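Long-range contact in IL-4-inducing protein (Schistosoma mansoni, PDB 4EL6), which binds IgE and triggers interleukin-4 release from basophils without antigen: residues C5-R18 with P33-V45. Residues are numbered along the deposited sequence; the frame is centred on the assembly and turned at random. Where two conformers were deposited one is given.
Sequences CKYCLQLYDETYER and PPWTPGSVCVPFV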
loop_
_atom_site.group_PDB
_atom_site.type_symbol
_atom_site.label_atom_id
_atom_site.label_comp_id
_atom_site.label_asym_id
_atom_site.label_seq_id
_atom_site.Cartn_x
_atom_site.Cartn_y
_atom_site.Cartn_z
ATOM N N CYS A 5 11.181 1.526 -9.321
ATOM C CA CYS A 5 10.528 2.849 -9.085
ATOM C C CYS A 5 10.998 3.306 -7.676
ATOM O O CYS A 5 11.422 2.532 -6.784
ATOM C CB CYS A 5 8.970 2.806 -9.349
ATOM S SG CYS A 5 7.858 4.280 -9.127
ATOM N N LYS A 6 11.072 4.620 -7.572
ATOM C CA LYS A 6 11.628 5.206 -6.402
ATOM C C LYS A 6 10.541 5.425 -5.385
ATOM O O LYS A 6 10.814 5.467 -4.204
ATOM C CB LYS A 6 12.263 6.531 -6.771
ATOM C CG LYS A 6 13.381 6.399 -7.797
ATOM C CD LYS A 6 14.766 6.657 -7.197
ATOM C CE LYS A 6 15.911 6.307 -8.167
ATOM N NZ LYS A 6 16.244 4.846 -8.250
ATOM N N TYR A 7 9.306 5.592 -5.842
ATOM C CA TYR A 7 8.262 5.992 -4.892
ATOM C C TYR A 7 7.069 5.020 -4.784
ATOM O O TYR A 7 6.377 5.028 -3.696
ATOM C CB TYR A 7 7.781 7.395 -5.219
ATOM C CG TYR A 7 7.338 7.479 -6.602
ATOM C CD1 TYR A 7 6.050 7.044 -6.957
ATOM C CD2 TYR A 7 8.210 7.884 -7.608
ATOM C CE1 TYR A 7 5.621 7.079 -8.271
ATOM C CE2 TYR A 7 7.807 7.896 -8.944
ATOM C CZ TYR A 7 6.501 7.492 -9.272
ATOM O OH TYR A 7 6.048 7.529 -10.583
ATOM N N CYS A 8 7.008 4.134 -5.801
ATOM C CA CYS A 8 5.868 3.255 -6.074
ATOM C C CYS A 8 5.621 2.310 -4.939
ATOM O O CYS A 8 6.458 2.140 -4.061
ATOM C CB CYS A 8 6.050 2.440 -7.360
ATOM S SG CYS A 8 6.919 0.867 -7.274
ATOM N N LEU A 9 4.457 1.706 -4.982
ATOM C CA LEU A 9 4.075 0.691 -4.063
ATOM C C LEU A 9 4.341 -0.604 -4.828
ATOM O O LEU A 9 3.930 -0.745 -6.052
ATOM C CB LEU A 9 2.560 0.839 -3.759
ATOM C CG LEU A 9 1.966 -0.225 -2.840
ATOM C CD1 LEU A 9 2.470 -0.097 -1.418
ATOM C CD2 LEU A 9 0.445 -0.143 -2.872
ATOM N N GLN A 10 5.005 -1.562 -4.155
ATOM C CA GLN A 10 5.302 -2.861 -4.736
ATOM C C GLN A 10 4.471 -3.976 -4.149
ATOM O O GLN A 10 4.429 -4.088 -2.933
ATOM C CB GLN A 10 6.798 -3.196 -4.565
ATOM C CG GLN A 10 7.776 -2.180 -5.195
ATOM C CD GLN A 10 9.162 -2.301 -4.588
ATOM O OE1 GLN A 10 9.301 -2.598 -3.410
ATOM N NE2 GLN A 10 10.193 -2.037 -5.382
ATOM N N LEU A 11 3.753 -4.745 -4.995
ATOM C CA LEU A 11 2.876 -5.770 -4.562
ATOM C C LEU A 11 3.373 -7.088 -5.161
ATOM O O LEU A 11 3.447 -7.240 -6.406
ATOM C CB LEU A 11 1.444 -5.526 -5.014
ATOM C CG LEU A 11 0.966 -4.228 -4.414
ATOM C CD1 LEU A 11 1.010 -3.217 -5.534
ATOM C CD2 LEU A 11 -0.343 -4.338 -3.717
ATOM N N TYR A 12 3.769 -7.987 -4.296
ATOM C CA TYR A 12 4.376 -9.266 -4.720
ATOM C C TYR A 12 3.408 -10.383 -4.610
ATOM O O TYR A 12 2.638 -10.429 -3.650
ATOM C CB TYR A 12 5.590 -9.605 -3.808
ATOM C CG TYR A 12 6.696 -8.620 -3.930
ATOM C CD1 TYR A 12 6.710 -7.476 -3.142
ATOM C CD2 TYR A 12 7.736 -8.801 -4.854
ATOM C CE1 TYR A 12 7.740 -6.555 -3.219
ATOM C CE2 TYR A 12 8.760 -7.859 -4.930
ATOM C CZ TYR A 12 8.733 -6.733 -4.121
ATOM O OH TYR A 12 9.721 -5.791 -4.184
ATOM N N ASP A 13 3.499 -11.329 -5.542
ATOM C CA ASP A 13 2.609 -12.488 -5.548
ATOM C C ASP A 13 2.811 -13.356 -4.295
ATOM O O ASP A 13 1.864 -13.893 -3.732
ATOM C CB ASP A 13 2.851 -13.336 -6.805
ATOM C CG ASP A 13 2.043 -12.888 -8.024
ATOM O OD1 ASP A 13 1.432 -11.794 -8.052
ATOM O OD2 ASP A 13 2.064 -13.665 -9.004
ATOM N N GLU A 14 4.050 -13.521 -3.877
ATOM C CA GLU A 14 4.380 -14.452 -2.819
ATOM C C GLU A 14 4.818 -13.712 -1.570
ATOM O O GLU A 14 5.128 -12.515 -1.602
ATOM C CB GLU A 14 5.498 -15.379 -3.269
ATOM C CG GLU A 14 5.043 -16.432 -4.286
ATOM C CD GLU A 14 6.250 -17.055 -4.927
ATOM O OE1 GLU A 14 7.018 -17.676 -4.163
ATOM O OE2 GLU A 14 6.453 -16.864 -6.158
ATOM N N THR A 15 4.836 -14.406 -0.461
ATOM C CA THR A 15 5.328 -13.808 0.755
ATOM C C THR A 15 6.828 -13.582 0.665
ATOM O O THR A 15 7.497 -14.116 -0.192
ATOM C CB THR A 15 5.036 -14.692 2.012
ATOM O OG1 THR A 15 5.661 -15.914 1.782
ATOM C CG2 THR A 15 3.558 -14.925 2.310
ATOM N N TYR A 16 7.325 -12.733 1.553
ATOM C CA TYR A 16 8.720 -12.310 1.625
ATOM C C TYR A 16 9.301 -11.819 0.291
ATOM O O TYR A 16 10.417 -12.160 -0.120
ATOM C CB TYR A 16 9.555 -13.416 2.231
ATOM C CG TYR A 16 9.163 -13.725 3.661
ATOM C CD1 TYR A 16 9.724 -13.008 4.700
ATOM C CD2 TYR A 16 8.298 -14.733 3.928
ATOM C CE1 TYR A 16 9.378 -13.268 6.014
ATOM C CE2 TYR A 16 7.930 -14.997 5.212
ATOM C CZ TYR A 16 8.497 -14.280 6.240
ATOM O OH TYR A 16 8.111 -14.621 7.542
ATOM N N GLU A 17 8.484 -11.046 -0.424
ATOM C CA GLU A 17 8.959 -10.298 -1.600
ATOM C C GLU A 17 9.491 -11.210 -2.720
ATOM O O GLU A 17 10.453 -10.853 -3.402
ATOM C CB GLU A 17 9.946 -9.207 -1.163
ATOM C CG GLU A 17 9.387 -8.237 -0.123
ATOM C CD GLU A 17 9.397 -8.717 1.329
ATOM O OE1 GLU A 17 8.432 -8.394 2.084
ATOM O OE2 GLU A 17 10.345 -9.435 1.748
ATOM N N ARG A 18 8.833 -12.346 -2.900
ATOM C CA ARG A 18 9.191 -13.300 -3.960
ATOM C C ARG A 18 8.111 -13.287 -5.037
ATOM O O ARG A 18 6.961 -12.924 -4.806
ATOM C CB ARG A 18 9.289 -14.705 -3.365
ATOM C CG ARG A 18 10.504 -14.800 -2.467
ATOM C CD ARG A 18 10.547 -15.992 -1.598
ATOM N NE ARG A 18 9.435 -16.168 -0.710
ATOM C CZ ARG A 18 9.231 -17.177 0.118
ATOM N NH1 ARG A 18 10.098 -18.182 0.177
ATOM N NH2 ARG A 18 8.156 -17.199 0.852
ATOM N N PRO A 33 -11.521 -7.809 -9.321
ATOM C CA PRO A 33 -11.708 -8.186 -7.924
ATOM C C PRO A 33 -10.559 -7.638 -7.054
ATOM O O PRO A 33 -9.514 -7.207 -7.523
ATOM C CB PRO A 33 -11.585 -9.714 -7.960
ATOM C CG PRO A 33 -10.640 -9.935 -9.068
ATOM C CD PRO A 33 -10.949 -8.907 -10.111
ATOM N N PRO A 34 -10.743 -7.749 -5.734
ATOM C CA PRO A 34 -9.651 -7.183 -4.893
ATOM C C PRO A 34 -8.270 -7.861 -5.120
ATOM O O PRO A 34 -8.231 -9.053 -5.382
ATOM C CB PRO A 34 -10.152 -7.391 -3.450
ATOM C CG PRO A 34 -11.682 -7.508 -3.630
ATOM C CD PRO A 34 -11.905 -8.194 -4.957
ATOM N N TRP A 35 -7.189 -7.100 -5.022
ATOM C CA TRP A 35 -5.816 -7.637 -5.142
ATOM C C TRP A 35 -5.392 -8.330 -3.914
ATOM O O TRP A 35 -5.580 -7.785 -2.842
ATOM C CB TRP A 35 -4.895 -6.507 -5.471
ATOM C CG TRP A 35 -5.108 -6.021 -6.877
ATOM C CD1 TRP A 35 -6.182 -6.304 -7.739
ATOM C CD2 TRP A 35 -4.248 -5.124 -7.613
ATOM N NE1 TRP A 35 -6.003 -5.635 -8.934
ATOM C CE2 TRP A 35 -4.863 -4.934 -8.911
ATOM C CE3 TRP A 35 -3.051 -4.477 -7.329
ATOM C CZ2 TRP A 35 -4.255 -4.162 -9.903
ATOM C CZ3 TRP A 35 -2.495 -3.692 -8.311
ATOM C CH2 TRP A 35 -3.086 -3.543 -9.564
ATOM N N THR A 36 -4.852 -9.547 -4.036
ATOM C CA THR A 36 -4.456 -10.354 -2.867
ATOM C C THR A 36 -2.987 -10.699 -2.913
ATOM O O THR A 36 -2.601 -11.865 -3.148
ATOM C CB THR A 36 -5.306 -11.622 -2.816
ATOM O OG1 THR A 36 -5.182 -12.303 -4.090
ATOM C CG2 THR A 36 -6.756 -11.263 -2.506
ATOM N N PRO A 37 -2.099 -9.721 -2.717
ATOM C CA PRO A 37 -0.669 -9.991 -2.750
ATOM C C PRO A 37 -0.215 -10.778 -1.496
ATOM O O PRO A 37 -0.849 -10.761 -0.404
ATOM C CB PRO A 37 -0.074 -8.619 -2.723
ATOM C CG PRO A 37 -1.044 -7.808 -1.857
ATOM C CD PRO A 37 -2.369 -8.318 -2.344
ATOM N N GLY A 38 0.888 -11.473 -1.668
ATOM C CA GLY A 38 1.578 -12.144 -0.567
ATOM C C GLY A 38 2.347 -11.195 0.294
ATOM O O GLY A 38 2.560 -11.482 1.456
ATOM N N SER A 39 2.933 -10.160 -0.292
ATOM C CA SER A 39 3.697 -9.171 0.410
ATOM C C SER A 39 3.664 -7.823 -0.317
ATOM O O SER A 39 3.407 -7.778 -1.468
ATOM C CB SER A 39 5.158 -9.643 0.676
ATOM O OG SER A 39 5.754 -10.124 -0.484
ATOM N N VAL A 40 3.952 -6.744 0.403
ATOM C CA VAL A 40 3.849 -5.394 -0.109
ATOM C C VAL A 40 4.979 -4.593 0.502
ATOM O O VAL A 40 5.243 -4.703 1.688
ATOM C CB VAL A 40 2.521 -4.767 0.318
ATOM C CG1 VAL A 40 2.422 -3.353 -0.114
ATOM C CG2 VAL A 40 1.350 -5.622 -0.163
ATOM N N CYS A 41 5.621 -3.751 -0.313
ATOM C CA CYS A 41 6.676 -2.882 0.165
ATOM C C CYS A 41 6.536 -1.484 -0.444
ATOM O O CYS A 41 6.007 -1.298 -1.525
ATOM C CB CYS A 41 8.005 -3.364 -0.340
ATOM S SG CYS A 41 8.488 -5.012 0.265
ATOM N N VAL A 42 7.193 -0.543 0.213
ATOM C CA VAL A 42 7.454 0.790 -0.291
ATOM C C VAL A 42 8.960 1.020 -0.206
ATOM O O VAL A 42 9.554 0.803 0.845
ATOM C CB VAL A 42 6.757 1.871 0.539
ATOM C CG1 VAL A 42 7.040 3.228 -0.080
ATOM C CG2 VAL A 42 5.263 1.599 0.682
ATOM N N PRO A 43 9.559 1.409 -1.307
ATOM C CA PRO A 43 11.026 1.616 -1.299
ATOM C C PRO A 43 11.482 2.691 -0.312
ATOM O O PRO A 43 10.740 3.629 0.041
ATOM C CB PRO A 43 11.341 1.993 -2.749
ATOM C CG PRO A 43 10.213 1.531 -3.551
ATOM C CD PRO A 43 8.987 1.502 -2.662
ATOM N N PHE A 44 12.747 2.557 0.121
ATOM C CA PHE A 44 13.376 3.539 0.905
ATOM C C PHE A 44 13.638 4.764 0.062
ATOM O O PHE A 44 13.843 4.644 -1.113
ATOM C CB PHE A 44 14.691 2.985 1.435
ATOM C CG PHE A 44 14.548 2.276 2.747
ATOM C CD1 PHE A 44 14.412 3.008 3.915
ATOM C CD2 PHE A 44 14.566 0.870 2.821
ATOM C CE1 PHE A 44 14.294 2.353 5.137
ATOM C CE2 PHE A 44 14.491 0.203 4.047
ATOM C CZ PHE A 44 14.337 0.939 5.209
ATOM N N VAL A 45 13.603 5.911 0.696
ATOM C CA VAL A 45 13.937 7.178 0.105
ATOM C C VAL A 45 15.172 7.718 0.859
ATOM O O VAL A 45 16.306 7.432 0.472
ATOM C CB VAL A 45 12.707 8.114 0.260
ATOM C CG1 VAL A 45 13.068 9.561 -0.014
ATOM C CG2 VAL A 45 11.631 7.660 -0.704
HETATM O O HOH W 1 13.490 5.215 -3.814
HETATM O O HOH W 2 -0.821 -13.840 -4.058
#
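In the crystallin-type Greek key, S39 of strand 39-41 holds down the folded loop that follows Y12. Its OG lies between the backbone N and the carbonyl carbon (chi1 50°), which aims the hydroxyl at the loop backbone. S39 OG donates to E14 O at 2.7 Å, in the carbonyl plane, and accepts from E17 N, so this buried oxygen ties both flanks of the turn to the strand. R18 braces the same turn from within by gripping T15 with NE and NH2.

Strands 9-12 and 39-41 pair antiparallel. Q10 and C41 exchange two backbone hydrogen bonds, while Y12 N donates to S39 O. At the end of the ladder G38 and S39 both face Y12, a classic beta bulge. G38 N makes the shorter bond to Y12 O, 2.8 Å, and S39 N a weak one.

On the face carrying Q10, Y12, S39 and C41, the tyrosine ring takes E17 CA over one face, offset toward the rim, and S39 O at its edge. C41 SG, disulfide-bonded to C75, stands oblique to that ring, 3.9 Å from Y12 CE1. The same C41 SG meets E17 CG at 3.4 Å.

The face carrying L11 and V40 is apolar. L11 CD2 runs alongside V40 CG2 and P37 CG. With CG anti to its backbone N (chi1 177°), the L9 side chain runs obliquely to V40, L9 CD1 touching V40 CG1 at 3.5 Å; L9 also packs on W55, L57 and I90 of the second sheet. Beyond the strands, in the C8 conformer given, P43 CD presses 3.0 Å from C8 O, a buried carbonyl without a hydrogen-bond partner, and a water bridges K6 O to F44 O.

A serine pinning a folded hairpin back onto its sheet is a recurrent feature of the beta/gamma-crystallin Greek key.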